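Local coordinates for 3-HSA hydroxylase, oxygenase (Rhodococcus sp., PDB 2RFQ), which catalyses the flavin-dependent o-hydroxylation of the phenolic seco-steroid 3-HSA to the catechol 3,4-DHSA during cholesterol catabolism, as the oxygenase component of a two-component monooxygenase, at residues Gln14-Leu19 with Arg73-Ala78; Gln28-Leu33 with Ser77-Thr82; Pro244-Ala249 with Val327-Arg332; Asp254-His259 with Phe341-Ala346. All blocks are in the same frame, centred on the assembly; numbering follows the deposited sequence. Where two conformers were deposited one is given.

Contact 1 (Gln14-Leu19 with Arg73-Ala78)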
# COMPACT_ATOMS: atom_id res chain seq x y z
N GLN A 14 -34.71 10.33 11.69
CA GLN A 14 -35.75 10.44 10.67
C GLN A 14 -35.84 11.86 10.11
O GLN A 14 -35.96 12.05 8.90
CB GLN A 14 -37.11 9.98 11.21
CG GLN A 14 -37.14 8.49 11.55
CD GLN A 14 -38.54 7.96 11.84
OE1 GLN A 14 -39.50 8.24 11.11
NE2 GLN A 14 -38.66 7.16 12.90
N ARG A 15 -35.81 12.86 11.00
CA ARG A 15 -35.86 14.25 10.56
C ARG A 15 -34.62 14.62 9.74
O ARG A 15 -34.72 15.36 8.75
CB ARG A 15 -36.01 15.18 11.74
CG ARG A 15 -37.36 15.04 12.45
CD ARG A 15 -37.28 15.82 13.76
NE ARG A 15 -38.41 15.55 14.65
CZ ARG A 15 -38.35 15.62 15.98
NH1 ARG A 15 -37.21 15.96 16.60
NH2 ARG A 15 -39.43 15.36 16.71
N LEU A 16 -33.45 14.09 10.13
CA LEU A 16 -32.23 14.34 9.35
C LEU A 16 -32.33 13.75 7.95
O LEU A 16 -31.94 14.38 6.97
CB LEU A 16 -30.98 13.84 10.08
CG LEU A 16 -30.56 14.70 11.27
CD1 LEU A 16 -29.51 13.94 12.12
CD2 LEU A 16 -30.05 16.11 10.81
N ASP A 17 -32.86 12.53 7.84
CA ASP A 17 -33.08 11.91 6.54
C ASP A 17 -33.86 12.81 5.58
O ASP A 17 -33.51 12.92 4.41
CB ASP A 17 -33.84 10.60 6.71
CG ASP A 17 -32.94 9.44 6.98
OD1 ASP A 17 -31.74 9.51 6.61
OD2 ASP A 17 -33.45 8.43 7.54
N ALA A 18 -34.94 13.41 6.08
CA ALA A 18 -35.79 14.30 5.30
C ALA A 18 -35.01 15.53 4.81
O ALA A 18 -35.36 16.12 3.81
CB ALA A 18 -36.99 14.73 6.13
N LEU A 19 -33.95 15.90 5.53
CA LEU A 19 -33.21 17.12 5.25
C LEU A 19 -32.06 16.91 4.26
O LEU A 19 -31.58 17.86 3.63
CB LEU A 19 -32.66 17.69 6.58
CG LEU A 19 -31.89 19.01 6.54
CD1 LEU A 19 -32.76 20.14 5.94
CD2 LEU A 19 -31.41 19.41 7.95
N ARG A 73 -22.42 11.13 10.93
CA ARG A 73 -22.11 10.35 9.73
C ARG A 73 -23.12 10.65 8.63
O ARG A 73 -22.73 10.89 7.47
CB ARG A 73 -22.11 8.86 10.03
CG ARG A 73 -21.67 8.03 8.85
CD ARG A 73 -21.76 6.58 9.19
NE ARG A 73 -23.14 6.12 9.08
CZ ARG A 73 -23.49 4.83 8.98
NH1 ARG A 73 -22.58 3.85 8.96
NH2 ARG A 73 -24.78 4.51 8.90
N LYS A 74 -24.40 10.64 8.99
CA LYS A 74 -25.47 10.93 8.01
C LYS A 74 -25.33 12.34 7.41
O LYS A 74 -25.36 12.50 6.19
CB LYS A 74 -26.83 10.77 8.70
CG LYS A 74 -28.01 10.94 7.79
CD LYS A 74 -29.35 10.89 8.55
CE LYS A 74 -29.58 9.54 9.19
NZ LYS A 74 -29.85 8.45 8.19
N ILE A 75 -25.22 13.35 8.27
CA ILE A 75 -25.11 14.74 7.76
C ILE A 75 -23.91 14.89 6.83
O ILE A 75 -24.03 15.45 5.72
CB ILE A 75 -25.01 15.75 8.91
CG1 ILE A 75 -26.26 15.67 9.80
CG2 ILE A 75 -24.82 17.18 8.36
CD1 ILE A 75 -26.02 16.35 11.16
N ALA A 76 -22.77 14.38 7.27
CA ALA A 76 -21.52 14.51 6.50
C ALA A 76 -21.58 13.79 5.15
O ALA A 76 -20.83 14.14 4.24
CB ALA A 76 -20.34 14.00 7.32
N SER A 77 -22.42 12.75 5.04
CA SER A 77 -22.58 12.03 3.77
C SER A 77 -23.29 12.88 2.69
O SER A 77 -23.26 12.51 1.50
CB SER A 77 -23.32 10.71 3.99
OG SER A 77 -24.71 10.91 4.21
N ALA A 78 -23.98 13.93 3.14
CA ALA A 78 -24.66 14.89 2.23
C ALA A 78 -23.81 16.12 1.93
O ALA A 78 -23.79 16.59 0.79
CB ALA A 78 -26.00 15.31 2.79

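Contact 2 (Gln28-Leu33 with Ser77-Thr82)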
# COMPACT_ATOMS: atom_id res chain seq x y z
N GLN A 28 -22.61 23.07 -3.22
CA GLN A 28 -21.71 24.00 -3.95
C GLN A 28 -21.84 25.40 -3.40
O GLN A 28 -20.85 26.10 -3.22
CB GLN A 28 -21.89 24.01 -5.49
CG GLN A 28 -20.73 24.82 -6.17
CD GLN A 28 -19.30 24.29 -5.82
OE1 GLN A 28 -19.06 23.10 -5.87
NE2 GLN A 28 -18.38 25.19 -5.51
N GLU A 29 -23.07 25.83 -3.13
CA GLU A 29 -23.27 27.15 -2.57
C GLU A 29 -22.53 27.30 -1.23
O GLU A 29 -21.91 28.34 -0.96
CB GLU A 29 -24.77 27.44 -2.40
CG GLU A 29 -25.03 28.88 -1.97
CD GLU A 29 -26.48 29.32 -2.16
OE1 GLU A 29 -27.07 28.96 -3.20
OE2 GLU A 29 -26.97 30.08 -1.31
N THR A 30 -22.62 26.27 -0.40
CA THR A 30 -21.94 26.27 0.89
C THR A 30 -20.43 26.45 0.69
O THR A 30 -19.80 27.24 1.38
CB THR A 30 -22.26 24.96 1.63
OG1 THR A 30 -23.67 24.95 1.89
CG2 THR A 30 -21.47 24.86 2.95
N GLU A 31 -19.85 25.73 -0.27
CA GLU A 31 -18.43 25.94 -0.58
C GLU A 31 -18.16 27.37 -1.04
O GLU A 31 -17.25 28.03 -0.56
CB GLU A 31 -18.01 25.03 -1.72
CG GLU A 31 -17.60 23.66 -1.35
CD GLU A 31 -16.65 23.15 -2.42
OE1 GLU A 31 -17.14 22.71 -3.47
OE2 GLU A 31 -15.42 23.23 -2.23
N ASP A 32 -18.96 27.84 -2.01
CA ASP A 32 -18.74 29.16 -2.62
C ASP A 32 -18.82 30.30 -1.62
O ASP A 32 -18.07 31.28 -1.70
CB ASP A 32 -19.76 29.37 -3.74
CG ASP A 32 -19.49 28.49 -4.97
OD1 ASP A 32 -18.36 27.96 -5.12
OD2 ASP A 32 -20.41 28.33 -5.79
N LEU A 33 -19.76 30.19 -0.67
CA LEU A 33 -19.92 31.23 0.35
C LEU A 33 -18.98 31.05 1.54
O LEU A 33 -18.90 31.92 2.41
CB LEU A 33 -21.36 31.25 0.84
CG LEU A 33 -22.39 31.54 -0.24
CD1 LEU A 33 -23.79 31.31 0.33
CD2 LEU A 33 -22.19 32.99 -0.67
N SER A 77 -22.42 12.75 5.04
CA SER A 77 -22.58 12.03 3.77
C SER A 77 -23.29 12.88 2.69
O SER A 77 -23.26 12.51 1.50
CB SER A 77 -23.32 10.71 3.99
OG SER A 77 -24.71 10.91 4.21
N ALA A 78 -23.98 13.93 3.14
CA ALA A 78 -24.66 14.89 2.23
C ALA A 78 -23.81 16.12 1.93
O ALA A 78 -23.79 16.59 0.79
CB ALA A 78 -26.00 15.31 2.79
N CYS A 79 -23.13 16.65 2.94
CA CYS A 79 -22.31 17.85 2.76
C CYS A 79 -21.18 17.75 3.78
O CYS A 79 -21.44 17.73 5.00
CB CYS A 79 -23.14 19.10 2.98
SG CYS A 79 -22.11 20.62 2.97
N GLY A 80 -19.94 17.63 3.27
CA GLY A 80 -18.80 17.44 4.16
C GLY A 80 -18.63 18.58 5.15
O GLY A 80 -18.40 18.35 6.35
N SER A 81 -18.70 19.81 4.65
CA SER A 81 -18.59 20.97 5.54
C SER A 81 -19.70 21.04 6.58
O SER A 81 -19.44 21.32 7.77
CB SER A 81 -18.54 22.29 4.75
OG SER A 81 -17.32 22.41 4.01
N THR A 82 -20.94 20.79 6.17
CA THR A 82 -22.05 20.82 7.12
C THR A 82 -21.87 19.73 8.17
O THR A 82 -22.08 19.97 9.37
CB THR A 82 -23.41 20.69 6.40
OG1 THR A 82 -23.52 21.76 5.45
CG2 THR A 82 -24.55 20.85 7.41

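Contact 3 (Pro244-Ala249 with Val327-Arg332)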
# COMPACT_ATOMS: atom_id res chain seq x y z
N PRO A 244 -17.23 12.63 10.88
CA PRO A 244 -17.65 13.32 9.64
C PRO A 244 -16.82 12.89 8.43
O PRO A 244 -17.34 12.82 7.34
CB PRO A 244 -17.49 14.82 9.96
CG PRO A 244 -16.56 14.88 11.16
CD PRO A 244 -16.68 13.57 11.88
N ILE A 245 -15.54 12.56 8.63
CA ILE A 245 -14.72 12.11 7.50
C ILE A 245 -15.20 10.75 7.02
O ILE A 245 -15.32 10.52 5.80
CB ILE A 245 -13.24 12.14 7.84
CG1 ILE A 245 -12.83 13.58 8.20
CG2 ILE A 245 -12.42 11.61 6.68
CD1 ILE A 245 -11.39 13.70 8.80
N VAL A 246 -15.48 9.84 7.96
CA VAL A 246 -16.15 8.58 7.61
C VAL A 246 -17.46 8.84 6.82
O VAL A 246 -17.70 8.24 5.78
CB VAL A 246 -16.37 7.68 8.84
CG1 VAL A 246 -17.16 6.42 8.46
CG2 VAL A 246 -14.99 7.31 9.43
N GLY A 247 -18.30 9.75 7.33
CA GLY A 247 -19.55 10.11 6.63
C GLY A 247 -19.29 10.64 5.21
O GLY A 247 -20.02 10.28 4.28
N MSE A 248 -18.26 11.47 5.05
CA MSE A 248 -17.86 11.96 3.72
C MSE A 248 -17.56 10.78 2.79
O MSE A 248 -17.93 10.80 1.60
CB MSE A 248 -16.66 12.91 3.83
CG MSE A 248 -17.05 14.24 4.44
SE MSE A 248 -15.35 15.24 4.67
CE MSE A 248 -15.69 16.03 6.46
N ALA A 249 -16.95 9.72 3.34
CA ALA A 249 -16.60 8.55 2.54
C ALA A 249 -17.87 7.81 2.10
O ALA A 249 -17.97 7.36 0.94
CB ALA A 249 -15.62 7.64 3.32
N VAL A 327 -7.87 7.21 14.59
CA VAL A 327 -7.01 7.77 13.54
C VAL A 327 -7.03 6.86 12.29
O VAL A 327 -7.04 7.34 11.15
CB VAL A 327 -5.56 8.05 14.02
CG1 VAL A 327 -5.57 9.01 15.24
CG2 VAL A 327 -4.81 6.75 14.34
N ARG A 328 -7.07 5.55 12.52
CA ARG A 328 -7.08 4.64 11.36
C ARG A 328 -8.36 4.76 10.54
O ARG A 328 -8.32 4.62 9.33
CB ARG A 328 -6.84 3.20 11.79
CG ARG A 328 -6.25 2.35 10.62
CD ARG A 328 -5.43 1.16 11.18
NE ARG A 328 -4.77 0.32 10.17
CZ ARG A 328 -3.66 0.67 9.52
NH1 ARG A 328 -3.07 1.86 9.74
NH2 ARG A 328 -3.11 -0.17 8.63
N ALA A 329 -9.50 5.00 11.21
CA ALA A 329 -10.78 5.14 10.52
C ALA A 329 -10.72 6.33 9.56
O ALA A 329 -11.16 6.24 8.41
CB ALA A 329 -11.88 5.35 11.53
N THR A 330 -10.14 7.44 10.02
CA THR A 330 -9.91 8.59 9.13
C THR A 330 -9.07 8.17 7.93
O THR A 330 -9.42 8.45 6.78
CB THR A 330 -9.22 9.73 9.89
OG1 THR A 330 -10.19 10.26 10.82
CG2 THR A 330 -8.72 10.84 8.93
N GLY A 331 -7.98 7.45 8.19
CA GLY A 331 -7.11 6.95 7.12
C GLY A 331 -7.84 6.05 6.14
O GLY A 331 -7.67 6.20 4.92
N ARG A 332 -8.65 5.11 6.65
CA ARG A 332 -9.40 4.19 5.78
C ARG A 332 -10.41 4.98 4.91
O ARG A 332 -10.60 4.68 3.73
CB ARG A 332 -10.18 3.17 6.62
CG ARG A 332 -9.29 2.18 7.40
CD ARG A 332 -10.17 1.06 7.98
NE ARG A 332 -9.62 0.56 9.25
CZ ARG A 332 -8.69 -0.39 9.37
NH1 ARG A 332 -8.28 -0.78 10.58
NH2 ARG A 332 -8.13 -0.93 8.29

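Contact 4 (Asp254-His259 with Phe341-Ala346). With 1PS (3-pyridinium-1-ylpropane-1-sulfonate), chain E.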
# COMPACT_ATOMS: atom_id res chain seq x y z
N ASP A 254 -21.55 6.52 -2.31
CA ASP A 254 -22.90 6.49 -2.88
C ASP A 254 -22.95 7.31 -4.17
O ASP A 254 -23.57 6.87 -5.15
CB ASP A 254 -23.90 7.02 -1.87
CG ASP A 254 -24.16 6.06 -0.72
OD1 ASP A 254 -23.83 4.83 -0.82
OD2 ASP A 254 -24.70 6.54 0.30
N ALA A 255 -22.29 8.47 -4.19
CA ALA A 255 -22.31 9.35 -5.37
C ALA A 255 -21.63 8.61 -6.53
O ALA A 255 -22.17 8.54 -7.65
CB ALA A 255 -21.58 10.70 -5.09
N HIS A 256 -20.49 8.00 -6.22
CA HIS A 256 -19.72 7.26 -7.23
C HIS A 256 -20.49 6.08 -7.78
O HIS A 256 -20.63 5.92 -9.01
CB HIS A 256 -18.39 6.78 -6.63
CG HIS A 256 -17.57 5.94 -7.56
ND1 HIS A 256 -16.88 6.46 -8.63
CD2 HIS A 256 -17.32 4.60 -7.56
CE1 HIS A 256 -16.23 5.49 -9.25
NE2 HIS A 256 -16.47 4.35 -8.62
N VAL A 257 -21.04 5.26 -6.90
CA VAL A 257 -21.80 4.08 -7.36
C VAL A 257 -23.07 4.46 -8.14
O VAL A 257 -23.39 3.82 -9.15
CB VAL A 257 -22.08 3.09 -6.21
CG1 VAL A 257 -23.04 1.94 -6.66
CG2 VAL A 257 -20.77 2.53 -5.69
N GLU A 258 -23.76 5.52 -7.71
CA GLU A 258 -24.94 6.00 -8.46
C GLU A 258 -24.56 6.43 -9.87
O GLU A 258 -25.17 5.98 -10.85
CB GLU A 258 -25.62 7.15 -7.73
CG GLU A 258 -26.78 7.79 -8.53
CD GLU A 258 -27.46 8.87 -7.73
OE1 GLU A 258 -26.90 9.98 -7.63
OE2 GLU A 258 -28.55 8.59 -7.19
N HIS A 259 -23.52 7.24 -9.98
CA HIS A 259 -23.09 7.73 -11.29
C HIS A 259 -22.56 6.60 -12.16
O HIS A 259 -22.97 6.46 -13.33
CB HIS A 259 -22.05 8.82 -11.14
CG HIS A 259 -21.62 9.40 -12.45
ND1 HIS A 259 -22.37 10.36 -13.11
CD2 HIS A 259 -20.55 9.14 -13.24
CE1 HIS A 259 -21.76 10.68 -14.24
NE2 HIS A 259 -20.66 9.95 -14.35
N PHE A 341 -12.23 8.33 -6.34
CA PHE A 341 -11.96 9.52 -7.15
C PHE A 341 -11.03 9.13 -8.31
O PHE A 341 -11.27 9.50 -9.48
CB PHE A 341 -11.34 10.60 -6.25
CG PHE A 341 -10.91 11.85 -6.97
CD1 PHE A 341 -11.82 12.62 -7.67
CD2 PHE A 341 -9.57 12.24 -6.94
CE1 PHE A 341 -11.41 13.80 -8.33
CE2 PHE A 341 -9.15 13.42 -7.61
CZ PHE A 341 -10.08 14.18 -8.31
N GLU A 342 -10.00 8.36 -8.01
CA GLU A 342 -9.06 7.87 -9.04
C GLU A 342 -9.80 7.02 -10.09
O GLU A 342 -9.61 7.18 -11.28
CB GLU A 342 -7.91 7.07 -8.45
CG GLU A 342 -6.87 6.62 -9.51
CD GLU A 342 -5.77 5.70 -8.96
OE1 GLU A 342 -5.92 5.13 -7.86
OE2 GLU A 342 -4.75 5.51 -9.65
N SER A 343 -10.62 6.09 -9.62
CA SER A 343 -11.38 5.23 -10.56
C SER A 343 -12.31 6.03 -11.49
O SER A 343 -12.43 5.74 -12.69
CB SER A 343 -12.21 4.24 -9.75
OG SER A 343 -12.82 3.29 -10.62
N SER A 344 -12.97 7.03 -10.92
CA SER A 344 -13.92 7.83 -11.68
C SER A 344 -13.27 8.56 -12.86
O SER A 344 -13.88 8.72 -13.92
CB SER A 344 -14.62 8.81 -10.75
OG SER A 344 -15.61 9.51 -11.45
N GLY A 345 -12.03 9.01 -12.67
CA GLY A 345 -11.26 9.59 -13.77
C GLY A 345 -11.75 10.95 -14.23
O GLY A 345 -12.14 11.78 -13.42
N ALA A 346 -11.71 11.19 -15.54
CA ALA A 346 -11.92 12.53 -16.07
C ALA A 346 -13.24 13.19 -15.64
O ALA A 346 -13.27 14.39 -15.33
CB ALA A 346 -11.79 12.52 -17.61
N1 1PS E . -20.25 14.33 -13.26
C1 1PS E . -19.41 15.12 -13.98
C2 1PS E . -19.89 16.24 -14.67
C3 1PS E . -21.57 14.60 -13.20
C4 1PS E . -22.11 15.70 -13.87
C5 1PS E . -21.26 16.53 -14.61
C6 1PS E . -19.73 13.16 -12.55
C7 1PS E . -18.87 13.55 -11.34
C8 1PS E . -18.48 12.33 -10.51
S1 1PS E . -19.59 12.00 -9.30
O1 1PS E . -19.20 10.66 -8.78
O2 1PS E . -20.98 11.93 -9.82
O3 1PS E . -19.54 13.11 -8.29
O HOH W 1 -17.97 8.61 -10.34
O HOH W 2 -14.83 2.15 -9.19

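Contact 1 (Gln14-Leu19 with Arg73-Ala78)
L16 on helix 11-25 and I75 on helix 65-76 mark the closest approach of the backbones of segments 14-19 and 73-78, their CA atoms 7.3 Å apart. At this separation the side chains of L16 and I75 meet directly. L16 CD2 lies against I75 CG1 at 3.9 Å, the two chains meeting at a slant, while L16 CB rests on K74 CD at 3.7 Å. Leucine and isoleucine suit this side, where L44 of helix 38-47 and F49 add to the apolar filling.

K74 serves both halves of the contact. Its CG stands anti to the backbone N (chi1 -176°), which sends the chain out over L16; it then bends at its last two torsions and brings NZ round to D17. The salt bridge, D17 OD1 to K74 NZ, is 2.7 Å long. The ammonium comes from the syn side of the carboxylate but 34° out of its plane, and the two side chains cross nearly at right angles. NZ also pairs with D8, whose carboxylate lies close to that of D17. A methionine in place of K74 would keep an aliphatic cover for L16 but would probably leave those two neighbouring acids without their shared cation.

The pairing thus lies at the partly exposed border of an apolar seam between two N-terminal-domain helices, and the lysine probably eases the repulsion between D8 and D17.

Contact 2 (Gln28-Leu33 with Ser77-Thr82)
C79 SG accepts from T82 N at 3.4 Å, with an angle of 161° at the hydrogen, and the same sulfur meets the methyl of T30 across the contact. The bond makes C79 the N-cap of helix 80-96, with sulfur a softer acceptor than the usual serine or aspartate oxygen.

The touching itself is done by that one methyl. T30 CG2 comes within 4.3 Å of C79 SG and, equally, within 4.3 Å of S81 CB. With chi1 at -64°, the hydroxyl of T30 turns back along its own helix, where OG1 bonds to R26 O, and the methyl is left to face the partner segment. Threonine suits such a place because it satisfies its polar atom internally and presents carbon outward.

Elsewhere on helix 27-33, Q28 NE2 donates to D32 OD1 at 2.8 Å; D32 OD1 lies in the amide plane of Q28, but the NH2 comes from above the carboxylate plane. Nearby, E31 forms salt bridges with R357 and R360, tying helix 27-33 to helix 354-365.

Joining the two N-terminal-domain helices here is therefore a small, buried van der Waals touch, beside which T30 OG1 and T82 N each find a partner on their own side, R26 O and C79 SG.

Contact 3 (Pro244-Ala249 with Val327-Arg332)
I245 and T330 are brought together by matching first torsions. In I245, CG1 lies beside the backbone N (chi1 -60°) and the chain runs on extended, so that CD1 projects across the gap; in T330, chi1 of -70° sets OG1 beside the backbone N and leaves CG2 anti to it, facing I245. The two ends meet at 3.9 Å between I245 CD1 and T330 CG2, the side chains passing at a slant. Threonine can offer a methyl here because its other branch is engaged: OG1 bonds to S242 OG, one turn earlier on the helix that carries I245. That hydroxyl pair is a polar link between helices 233-266 and 316-344 beside an otherwise apolar touch.

V246 makes the second point of contact. Its CG2 approaches A329 CB at 4.2 Å and A329 O at 4.1 Å, resting on the backbone as much as on the side chain. An alanine suits a place where a valine must come so near the opposite helix, and the CA atoms of I245 and T330 are only 6.2 Å apart.

On another side of helix 316-344, the guanidinium of R332 has R328 CG over one face, and both arginines form salt bridges with D289 of the second subunit. Both segments belong to the helical bundle of the acyl-CoA dehydrogenase-like C-terminal domain. Helix 277-309 closes the V246 and A329 side with W294 and A293, while W84 of helix 80-96, an FMN-binding residue by similarity, packs on I245.

Contact 4 (Asp254-His259 with Phe341-Ala346)
H256 turns an edge of its imidazole to S344, whose CB lies near the ring plane, 3.9 Å from H256 ND1. S343 CB approaches the same ring obliquely, at 4.2 Å from H256 CE1. With CG anti to the backbone N (chi1 176°), the ring extends across the gap between the helices, and both of its nitrogens find a water shared with a serine. One water lies in the ring plane, 2.8 Å from H256 NE2, and also bonds to S343 OG. The other bonds to H256 ND1 and S344 OG and donates to sulfonate oxygen O1 of the bound 1PS, 2.9 Å from the water. Serines are apt here: small enough to let the ring in, with hydroxyls that hold the bridging waters.

The two segments come from two long helices that run parallel, neighbours in the C-terminal four-helix bundle of the acyl-CoA dehydrogenase fold. Helix 316-344 gives way at G345, whose positive phi of 71° suits glycine, and the chain moves on to A346, an FMN-binding residue by similarity.

H259, one turn beyond A255 and H256, treats the ligand differently, laying a ring face against it. The methylene C6 of 1PS sits 3.6 Å above the H259 ring plane, displaced toward its rim, while H259 CB is 3.5 Å from sulfonate O2. An alanine at H259 would keep the CB touch but is likely to leave C6 without the flat surface that supports it. L355 N adds a direct hydrogen bond to the ligand.

Contacts 1 and 2 share S77 and A78, the link between helices 65-76 and 80-96, and touch where I75 CG2 meets T82 CG2 at 3.8 Å. That turn and its flanks also abut contact 3: A76 CB lies 3.2 Å from P244 O, and G80 O is 3.6 Å from CE of selenomethionine M248, joining the N-terminal helices to the C-terminal bundle. Contacts 3 and 4 use the same helix pair, 233-266 and 316-344, with centres about 18 Å apart. W84, an FMN-binding residue by similarity, lies near contacts 1, 2 and 3, whereas contact 4 holds 1PS itself; from that ligand the C79 side chain is about 13 Å away.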